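Local coordinates for protein Beta2-bungarotoxin (Bungarus multicinctus, PDB 1BUN) that probably acts as a presynaptic neurotoxin, in which a phospholipase A2 chain is disulfide-linked to this Kunitz-type chain that is thought to direct it to neuronal potassium channels, at residues B[29-33]-B[53-59]; B[5-9]-B[24-28]; B[11-15]-B[35-40]. All coordinates share one frame; numbering follows the deposited sequence.

All three contacts hold other parts of the chain against the antiparallel hairpin of strands 20-26 and 31-37, the core of the Kunitz fold. Contact 1 joins the start of strand 31-37 to the C-terminal helix 50-57. Contact 2 packs the N-terminal turn on the end of strand 20-26. Their centres lie about 7 Å apart, and the Cys7-Cys57 disulfide ties them together. Contact 3 sits at the far end of strand 31-37; its centre is about 18 Å from that of contact 1 and about 14 Å from that of contact 2. Along the chain, contact 2 closes before contact 1 opens, and contact 3 interleaves with both. Each contact holds at least one cysteine of the three disulfides that brace this small domain.

Contact 1 (B[29-33]-B[53-59]); sequences AKRCV and CRCECLE
Cys32 and Cys53 form a disulfide, with SG to SG at 2.0 Å and a chi3 of -87°. The two ends reach it differently. Cys32 SG lies beside its backbone N, whereas Cys53 SG is anti to its own N (chi1 174°). Leu58 CD1 packs against the backbone carbonyl of Lys30, 3.8 Å from O. Arg31 CG lies at the edge of the Arg54 guanidinium, near its plane and 4.4 Å from Arg54 NH2. At the other end of the contact, Lys30 crosses Glu59 at about a right angle. Lys30 CD and CE each lie 3.4 Å from Glu59 OE2, while the Lys30 NZ to Glu59 OE2 salt bridge is long, at 4.0 Å. A water accepts from both Lys30 NZ (2.6 Å) and Glu59 N and so links the lysine to the backbone after the helix.

In the Kunitz fold the Cys32-Cys53 disulfide fastens the hairpin to the C-terminal helix. Here strand 31-33 and helix 53-57 run at 136° to each other, with axes 8.4 Å apart.

Second-shell groups fix the polar ends. Glu59 OE2 is hydrogen-bonded to Tyr25 OH. Arg54 NH1 is held by Asp50 in a salt bridge. Further round the helix, Cys55 carries the disulfide to the other chain of the toxin.

Contact 2 (B[5-9]-B[24-28]); sequences PDCDK and YYKPS
Tyr25 holds CG anti to its backbone N (chi1 -177°), which swings the ring over to segment 5-9 with its CD2-CE2 edge facing Cys7 and Asp8. With CG beside its own N (chi1 -64°), Asp8 brings OD1 alongside Pro27 and the Tyr25 edge. Cys7 O lies in the plane of the Tyr25 ring, 3.0 Å from CD2. Asp8 OD1 is at the same edge, 3.7 Å from CE2. The Asp8 and Pro27 side chains slide past each other in opposite directions, and Asp8 OD1 comes to 3.0 Å from Pro27 CB. The other carboxylate oxygen, OD2, pairs with Arg3 in a salt bridge.

The turn itself is a type I beta turn from Asp6 to Lys9, closed by Lys9 N to Asp6 O at 2.9 Å. A salt bridge from Lys9 NZ to Asp6 OD1 (2.7 Å) clasps its two ends. A water donates to Lys9 O at 2.8 Å and to Tyr25 O at 2.9 Å, and so couples the turn to the strand. Asn45 strengthens that link, for its side chain bonds both Lys9 O and Tyr25 N. Cys7 SG continues into the disulfide with Cys57, which anchors the N-terminal segment of the Kunitz domain to its C-terminal helix.

Two oxygens face the C-H edge of the ring, where the hydrogens carry a slight positive charge, an attraction that is probably weak. The segments thus meet through weak C-H approaches and a shared water, while the ion pair with Arg3 probably keeps the Asp8 carboxylate in place.

Contact 3 (B[11-15]-B[35-40]); sequences PDTKI and FRYGGC
Pro11 lays CB over one face of the Phe35 ring, 3.4 Å from CE2. A chi1 of 81° puts Phe35 CG between the backbone N and the carbonyl carbon and sets the ring against Pro11 CB. From here the chain enters the region that forms the binding loop in inhibitory Kunitz domains, and the end of the strand and the residues around Gly38 and Cys40 back that loop.

Asp12 makes an Asx turn. Its OD1 accepts from Lys14 N at 3.0 Å, with an angle of 151° at the hydrogen, and is met nearly along its C-O axis. The other carboxylate oxygen, OD2, packs 3.4 Å from Cys40 CB and bonds Gly42 N. Thr13 then sets CG2 at the edge of the Phe35 ring, 4.0 Å from CD2. A water donates to both Thr13 O and Arg36 O, joining loop to strand.

At Lys14, O takes a CA-H...O contact from Gly38 CA, 3.4 Å away and 148° at the hydrogen. A second water lies among Asp12 O, Lys14 O and Cys40 N, taking the N-H of Cys40; it cannot serve every acceptor in reach at once. Ile15 leads straight to Cys16, whose disulfide with Cys40 locks the two loops together. Beside that bridge, Cys40 SG sits 3.3 Å from Lys14 O and 3.4 Å from Ile15 C.

Contact 1 (B[29-33]-B[53-59])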
loop_
_atom_site.group_PDB
_atom_site.type_symbol
_atom_site.label_atom_id
_atom_site.label_comp_id
_atom_site.label_asym_id
_atom_site.label_seq_id
_atom_site.Cartn_x
_atom_site.Cartn_y
_atom_site.Cartn_z
ATOM N N ALA B 29 14.528 10.935 19.095
ATOM C CA ALA B 29 13.323 10.942 19.920
ATOM C C ALA B 29 12.290 9.969 19.400
ATOM O O ALA B 29 11.204 9.856 19.964
ATOM C CB ALA B 29 12.727 12.353 19.980
ATOM N N LYS B 30 12.637 9.293 18.307
ATOM C CA LYS B 30 11.770 8.314 17.659
ATOM C C LYS B 30 10.327 8.813 17.607
ATOM O O LYS B 30 9.376 8.047 17.799
ATOM C CB LYS B 30 11.860 6.952 18.379
ATOM C CG LYS B 30 13.292 6.435 18.587
ATOM C CD LYS B 30 14.014 6.083 17.281
ATOM C CE LYS B 30 13.821 4.617 16.869
ATOM N NZ LYS B 30 12.407 4.244 16.530
ATOM N N ARG B 31 10.173 10.096 17.318
ATOM C CA ARG B 31 8.863 10.722 17.244
ATOM C C ARG B 31 8.853 11.768 16.136
ATOM O O ARG B 31 9.908 12.213 15.647
ATOM C CB ARG B 31 8.580 11.491 18.531
ATOM C CG ARG B 31 7.955 10.750 19.658
ATOM C CD ARG B 31 7.716 11.718 20.819
ATOM N NE ARG B 31 8.970 12.207 21.397
ATOM C CZ ARG B 31 9.823 11.458 22.102
ATOM N NH1 ARG B 31 9.567 10.177 22.337
ATOM N NH2 ARG B 31 10.962 11.980 22.536
ATOM N N CYS B 32 7.651 12.176 15.757
ATOM C CA CYS B 32 7.482 13.240 14.797
ATOM C C CYS B 32 7.148 14.409 15.701
ATOM O O CYS B 32 6.464 14.230 16.705
ATOM C CB CYS B 32 6.293 12.947 13.920
ATOM S SG CYS B 32 6.686 11.624 12.779
ATOM N N VAL B 33 7.689 15.582 15.440
ATOM C CA VAL B 33 7.329 16.700 16.300
ATOM C C VAL B 33 6.905 17.865 15.436
ATOM O O VAL B 33 7.244 17.890 14.246
ATOM C CB VAL B 33 8.465 17.081 17.283
ATOM C CG1 VAL B 33 8.637 16.001 18.318
ATOM C CG2 VAL B 33 9.759 17.269 16.560
ATOM N N CYS B 53 3.477 11.540 9.051
ATOM C CA CYS B 53 4.875 11.519 9.426
ATOM C C CYS B 53 5.284 10.181 10.050
ATOM O O CYS B 53 6.333 9.647 9.688
ATOM C CB CYS B 53 5.186 12.666 10.387
ATOM S SG CYS B 53 6.877 12.605 11.024
ATOM N N ARG B 54 4.482 9.621 10.957
ATOM C CA ARG B 54 4.859 8.344 11.565
ATOM C C ARG B 54 4.913 7.348 10.433
ATOM O O ARG B 54 5.928 6.698 10.184
ATOM C CB ARG B 54 3.825 7.869 12.570
ATOM C CG ARG B 54 3.251 8.937 13.441
ATOM C CD ARG B 54 2.667 8.335 14.666
ATOM N NE ARG B 54 3.716 7.943 15.599
ATOM C CZ ARG B 54 4.192 8.745 16.555
ATOM N NH1 ARG B 54 3.705 9.990 16.695
ATOM N NH2 ARG B 54 5.158 8.301 17.371
ATOM N N CYS B 55 3.827 7.339 9.672
ATOM C CA CYS B 55 3.663 6.470 8.522
ATOM C C CYS B 55 4.906 6.403 7.657
ATOM O O CYS B 55 5.335 5.320 7.266
ATOM C CB CYS B 55 2.519 6.983 7.666
ATOM S SG CYS B 55 2.001 5.801 6.399
ATOM N N GLU B 56 5.474 7.572 7.374
ATOM C CA GLU B 56 6.636 7.689 6.510
ATOM C C GLU B 56 7.980 7.467 7.168
ATOM O O GLU B 56 8.931 7.064 6.488
ATOM C CB GLU B 56 6.672 9.080 5.859
ATOM C CG GLU B 56 5.610 9.377 4.846
ATOM C CD GLU B 56 6.043 9.045 3.441
ATOM O OE1 GLU B 56 6.516 7.916 3.202
ATOM O OE2 GLU B 56 5.888 9.905 2.558
ATOM N N CYS B 57 8.054 7.705 8.476
ATOM C CA CYS B 57 9.326 7.632 9.186
ATOM C C CYS B 57 9.515 6.739 10.381
ATOM O O CYS B 57 10.659 6.528 10.799
ATOM C CB CYS B 57 9.742 9.030 9.642
ATOM S SG CYS B 57 9.837 10.248 8.326
ATOM N N LEU B 58 8.437 6.291 10.996
ATOM C CA LEU B 58 8.604 5.455 12.171
ATOM C C LEU B 58 9.466 4.231 11.860
ATOM O O LEU B 58 9.288 3.566 10.843
ATOM C CB LEU B 58 7.253 5.094 12.798
ATOM C CG LEU B 58 7.096 5.468 14.285
ATOM C CD1 LEU B 58 7.730 6.793 14.597
ATOM C CD2 LEU B 58 5.632 5.507 14.651
ATOM N N GLU B 59 10.505 4.057 12.672
ATOM C CA GLU B 59 11.451 2.954 12.535
ATOM C C GLU B 59 10.909 1.678 13.164
ATOM O O GLU B 59 10.631 1.640 14.362
ATOM C CB GLU B 59 12.772 3.326 13.204
ATOM C CG GLU B 59 13.373 4.628 12.705
ATOM C CD GLU B 59 14.613 5.027 13.484
ATOM O OE1 GLU B 59 15.496 4.158 13.656
ATOM O OE2 GLU B 59 14.691 6.191 13.949
HETATM O O HOH W 1 10.420 5.356 15.308
#

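Contact 2 (B[5-9]-B[24-28])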
loop_
_atom_site.group_PDB
_atom_site.type_symbol
_atom_site.label_atom_id
_atom_site.label_comp_id
_atom_site.label_asym_id
_atom_site.label_seq_id
_atom_site.Cartn_x
_atom_site.Cartn_y
_atom_site.Cartn_z
ATOM N N PRO B 5 13.347 8.578 2.549
ATOM C CA PRO B 5 14.788 8.794 2.614
ATOM C C PRO B 5 15.277 10.019 3.384
ATOM O O PRO B 5 16.461 10.095 3.714
ATOM C CB PRO B 5 15.181 8.868 1.139
ATOM C CG PRO B 5 13.928 9.339 0.467
ATOM C CD PRO B 5 12.899 8.501 1.154
ATOM N N ASP B 6 14.399 10.957 3.719
ATOM C CA ASP B 6 14.859 12.156 4.424
ATOM C C ASP B 6 14.510 12.235 5.903
ATOM O O ASP B 6 14.889 13.178 6.594
ATOM C CB ASP B 6 14.372 13.403 3.684
ATOM C CG ASP B 6 14.910 13.479 2.255
ATOM O OD1 ASP B 6 16.123 13.203 2.070
ATOM O OD2 ASP B 6 14.144 13.809 1.316
ATOM N N CYS B 7 13.874 11.194 6.412
ATOM C CA CYS B 7 13.431 11.137 7.799
ATOM C C CYS B 7 14.423 11.496 8.903
ATOM O O CYS B 7 14.017 11.777 10.036
ATOM C CB CYS B 7 12.810 9.764 8.083
ATOM S SG CYS B 7 11.282 9.498 7.145
ATOM N N ASP B 8 15.712 11.478 8.597
ATOM C CA ASP B 8 16.698 11.795 9.615
ATOM C C ASP B 8 17.521 13.049 9.323
ATOM O O ASP B 8 18.566 13.275 9.934
ATOM C CB ASP B 8 17.613 10.586 9.843
ATOM C CG ASP B 8 16.866 9.388 10.386
ATOM O OD1 ASP B 8 16.291 9.497 11.489
ATOM O OD2 ASP B 8 16.831 8.347 9.698
ATOM N N LYS B 9 17.073 13.862 8.380
ATOM C CA LYS B 9 17.787 15.085 8.045
ATOM C C LYS B 9 17.159 16.187 8.883
ATOM O O LYS B 9 16.042 16.016 9.392
ATOM C CB LYS B 9 17.624 15.380 6.565
ATOM C CG LYS B 9 18.324 14.361 5.709
ATOM C CD LYS B 9 18.064 14.590 4.266
ATOM C CE LYS B 9 19.019 13.775 3.427
ATOM N NZ LYS B 9 18.706 13.930 1.972
ATOM N N TYR B 24 7.972 16.913 11.446
ATOM C CA TYR B 24 9.162 16.358 10.879
ATOM C C TYR B 24 9.566 15.247 11.813
ATOM O O TYR B 24 9.124 15.220 12.966
ATOM C CB TYR B 24 10.235 17.418 10.859
ATOM C CG TYR B 24 10.774 17.800 12.206
ATOM C CD1 TYR B 24 10.119 18.715 13.021
ATOM C CD2 TYR B 24 12.010 17.348 12.605
ATOM C CE1 TYR B 24 10.718 19.171 14.186
ATOM C CE2 TYR B 24 12.602 17.784 13.745
ATOM C CZ TYR B 24 11.971 18.697 14.530
ATOM O OH TYR B 24 12.680 19.174 15.612
ATOM N N TYR B 25 10.411 14.340 11.350
ATOM C CA TYR B 25 10.824 13.251 12.208
ATOM C C TYR B 25 12.105 13.589 12.945
ATOM O O TYR B 25 13.051 14.118 12.355
ATOM C CB TYR B 25 10.996 11.954 11.400
ATOM C CG TYR B 25 11.353 10.756 12.247
ATOM C CD1 TYR B 25 10.441 10.217 13.149
ATOM C CD2 TYR B 25 12.618 10.190 12.175
ATOM C CE1 TYR B 25 10.783 9.141 13.964
ATOM C CE2 TYR B 25 12.963 9.127 12.978
ATOM C CZ TYR B 25 12.046 8.609 13.864
ATOM O OH TYR B 25 12.407 7.528 14.627
ATOM N N LYS B 26 12.113 13.337 14.248
ATOM C CA LYS B 26 13.302 13.573 15.027
ATOM C C LYS B 26 13.913 12.207 15.400
ATOM O O LYS B 26 13.337 11.446 16.191
ATOM C CB LYS B 26 12.998 14.385 16.284
ATOM C CG LYS B 26 14.234 15.099 16.771
ATOM C CD LYS B 26 14.138 15.702 18.162
ATOM C CE LYS B 26 15.223 16.788 18.345
ATOM N NZ LYS B 26 14.986 18.001 17.455
ATOM N N PRO B 27 15.050 11.848 14.781
ATOM C CA PRO B 27 15.690 10.565 15.088
ATOM C C PRO B 27 16.034 10.373 16.561
ATOM O O PRO B 27 15.764 9.325 17.121
ATOM C CB PRO B 27 16.931 10.568 14.197
ATOM C CG PRO B 27 17.126 12.001 13.807
ATOM C CD PRO B 27 15.734 12.517 13.663
ATOM N N SER B 28 16.526 11.413 17.217
ATOM C CA SER B 28 16.890 11.340 18.630
ATOM C C SER B 28 15.690 11.368 19.573
ATOM O O SER B 28 15.810 11.802 20.724
ATOM C CB SER B 28 17.790 12.515 18.973
ATOM O OG SER B 28 18.349 13.056 17.789
HETATM O O HOH W 2 15.582 15.579 12.110
#

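Contact 3 (B[11-15]-B[35-40])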
loop_
_atom_site.group_PDB
_atom_site.type_symbol
_atom_site.label_atom_id
_atom_site.label_comp_id
_atom_site.label_asym_id
_atom_site.label_seq_id
_atom_site.Cartn_x
_atom_site.Cartn_y
_atom_site.Cartn_z
ATOM N N PRO B 11 14.972 19.364 9.732
ATOM C CA PRO B 11 13.832 20.009 9.096
ATOM C C PRO B 11 14.240 21.357 8.521
ATOM O O PRO B 11 14.916 22.135 9.192
ATOM C CB PRO B 11 12.850 20.161 10.269
ATOM C CG PRO B 11 13.747 20.374 11.430
ATOM C CD PRO B 11 14.743 19.271 11.188
ATOM N N ASP B 12 13.795 21.649 7.304
ATOM C CA ASP B 12 14.137 22.900 6.650
ATOM C C ASP B 12 13.244 24.057 7.135
ATOM O O ASP B 12 12.103 24.227 6.682
ATOM C CB ASP B 12 14.096 22.691 5.119
ATOM C CG ASP B 12 14.373 23.947 4.331
ATOM O OD1 ASP B 12 14.468 25.038 4.925
ATOM O OD2 ASP B 12 14.489 23.858 3.094
ATOM N N THR B 13 13.784 24.850 8.060
ATOM C CA THR B 13 13.073 25.991 8.619
ATOM C C THR B 13 13.273 27.323 7.868
ATOM O O THR B 13 12.791 28.354 8.350
ATOM C CB THR B 13 13.486 26.262 10.077
ATOM O OG1 THR B 13 14.917 26.346 10.163
ATOM C CG2 THR B 13 12.974 25.210 10.998
ATOM N N LYS B 14 13.986 27.334 6.735
ATOM C CA LYS B 14 14.214 28.595 6.013
ATOM C C LYS B 14 12.897 29.129 5.523
ATOM O O LYS B 14 11.911 28.387 5.521
ATOM C CB LYS B 14 15.216 28.424 4.872
ATOM C CG LYS B 14 16.605 28.070 5.398
ATOM C CD LYS B 14 17.676 28.020 4.354
ATOM C CE LYS B 14 19.021 27.716 5.045
ATOM N NZ LYS B 14 19.456 28.753 6.078
ATOM N N ILE B 15 12.845 30.415 5.185
ATOM C CA ILE B 15 11.592 31.026 4.733
ATOM C C ILE B 15 11.484 31.281 3.246
ATOM O O ILE B 15 12.282 32.007 2.674
ATOM C CB ILE B 15 11.296 32.346 5.503
ATOM C CG1 ILE B 15 11.432 32.067 7.007
ATOM C CG2 ILE B 15 9.863 32.880 5.186
ATOM C CD1 ILE B 15 11.052 33.218 7.914
ATOM N N PHE B 35 6.776 21.686 13.961
ATOM C CA PHE B 35 7.750 22.756 13.710
ATOM C C PHE B 35 7.196 23.801 12.739
ATOM O O PHE B 35 6.133 23.600 12.135
ATOM C CB PHE B 35 9.102 22.207 13.228
ATOM C CG PHE B 35 9.161 21.874 11.762
ATOM C CD1 PHE B 35 8.331 20.926 11.205
ATOM C CD2 PHE B 35 10.091 22.481 10.946
ATOM C CE1 PHE B 35 8.436 20.586 9.844
ATOM C CE2 PHE B 35 10.193 22.138 9.587
ATOM C CZ PHE B 35 9.369 21.195 9.044
ATOM N N ARG B 36 7.872 24.950 12.647
ATOM C CA ARG B 36 7.435 26.018 11.756
ATOM C C ARG B 36 8.054 25.759 10.388
ATOM O O ARG B 36 9.247 25.973 10.202
ATOM C CB ARG B 36 7.882 27.386 12.302
ATOM C CG ARG B 36 7.231 27.819 13.626
ATOM C CD ARG B 36 7.640 29.254 14.037
ATOM N NE ARG B 36 6.591 30.230 13.709
ATOM C CZ ARG B 36 6.763 31.297 12.924
ATOM N NH1 ARG B 36 7.945 31.564 12.382
ATOM N NH2 ARG B 36 5.726 32.044 12.585
ATOM N N TYR B 37 7.274 25.212 9.464
ATOM C CA TYR B 37 7.768 24.916 8.103
ATOM C C TYR B 37 7.599 26.153 7.201
ATOM O O TYR B 37 6.495 26.715 7.117
ATOM C CB TYR B 37 7.002 23.727 7.493
ATOM C CG TYR B 37 7.465 23.371 6.103
ATOM C CD1 TYR B 37 8.797 23.033 5.865
ATOM C CD2 TYR B 37 6.596 23.415 5.018
ATOM C CE1 TYR B 37 9.258 22.759 4.592
ATOM C CE2 TYR B 37 7.051 23.133 3.722
ATOM C CZ TYR B 37 8.386 22.815 3.531
ATOM O OH TYR B 37 8.884 22.597 2.274
ATOM N N GLY B 38 8.662 26.536 6.491
ATOM C CA GLY B 38 8.612 27.706 5.641
ATOM C C GLY B 38 8.434 27.508 4.152
ATOM O O GLY B 38 8.533 28.472 3.401
ATOM N N GLY B 39 8.209 26.283 3.695
ATOM C CA GLY B 39 8.007 26.065 2.265
ATOM C C GLY B 39 9.189 26.072 1.291
ATOM O O GLY B 39 8.985 26.146 0.074
ATOM N N CYS B 40 10.413 25.958 1.800
ATOM C CA CYS B 40 11.608 25.960 0.954
ATOM C C CYS B 40 11.965 24.584 0.415
ATOM O O CYS B 40 12.861 24.452 -0.427
ATOM C CB CYS B 40 12.787 26.498 1.740
ATOM S SG CYS B 40 12.487 28.187 2.317
HETATM O O HOH W 3 11.446 25.727 4.804
HETATM O O HOH W 4 10.248 28.727 9.863
#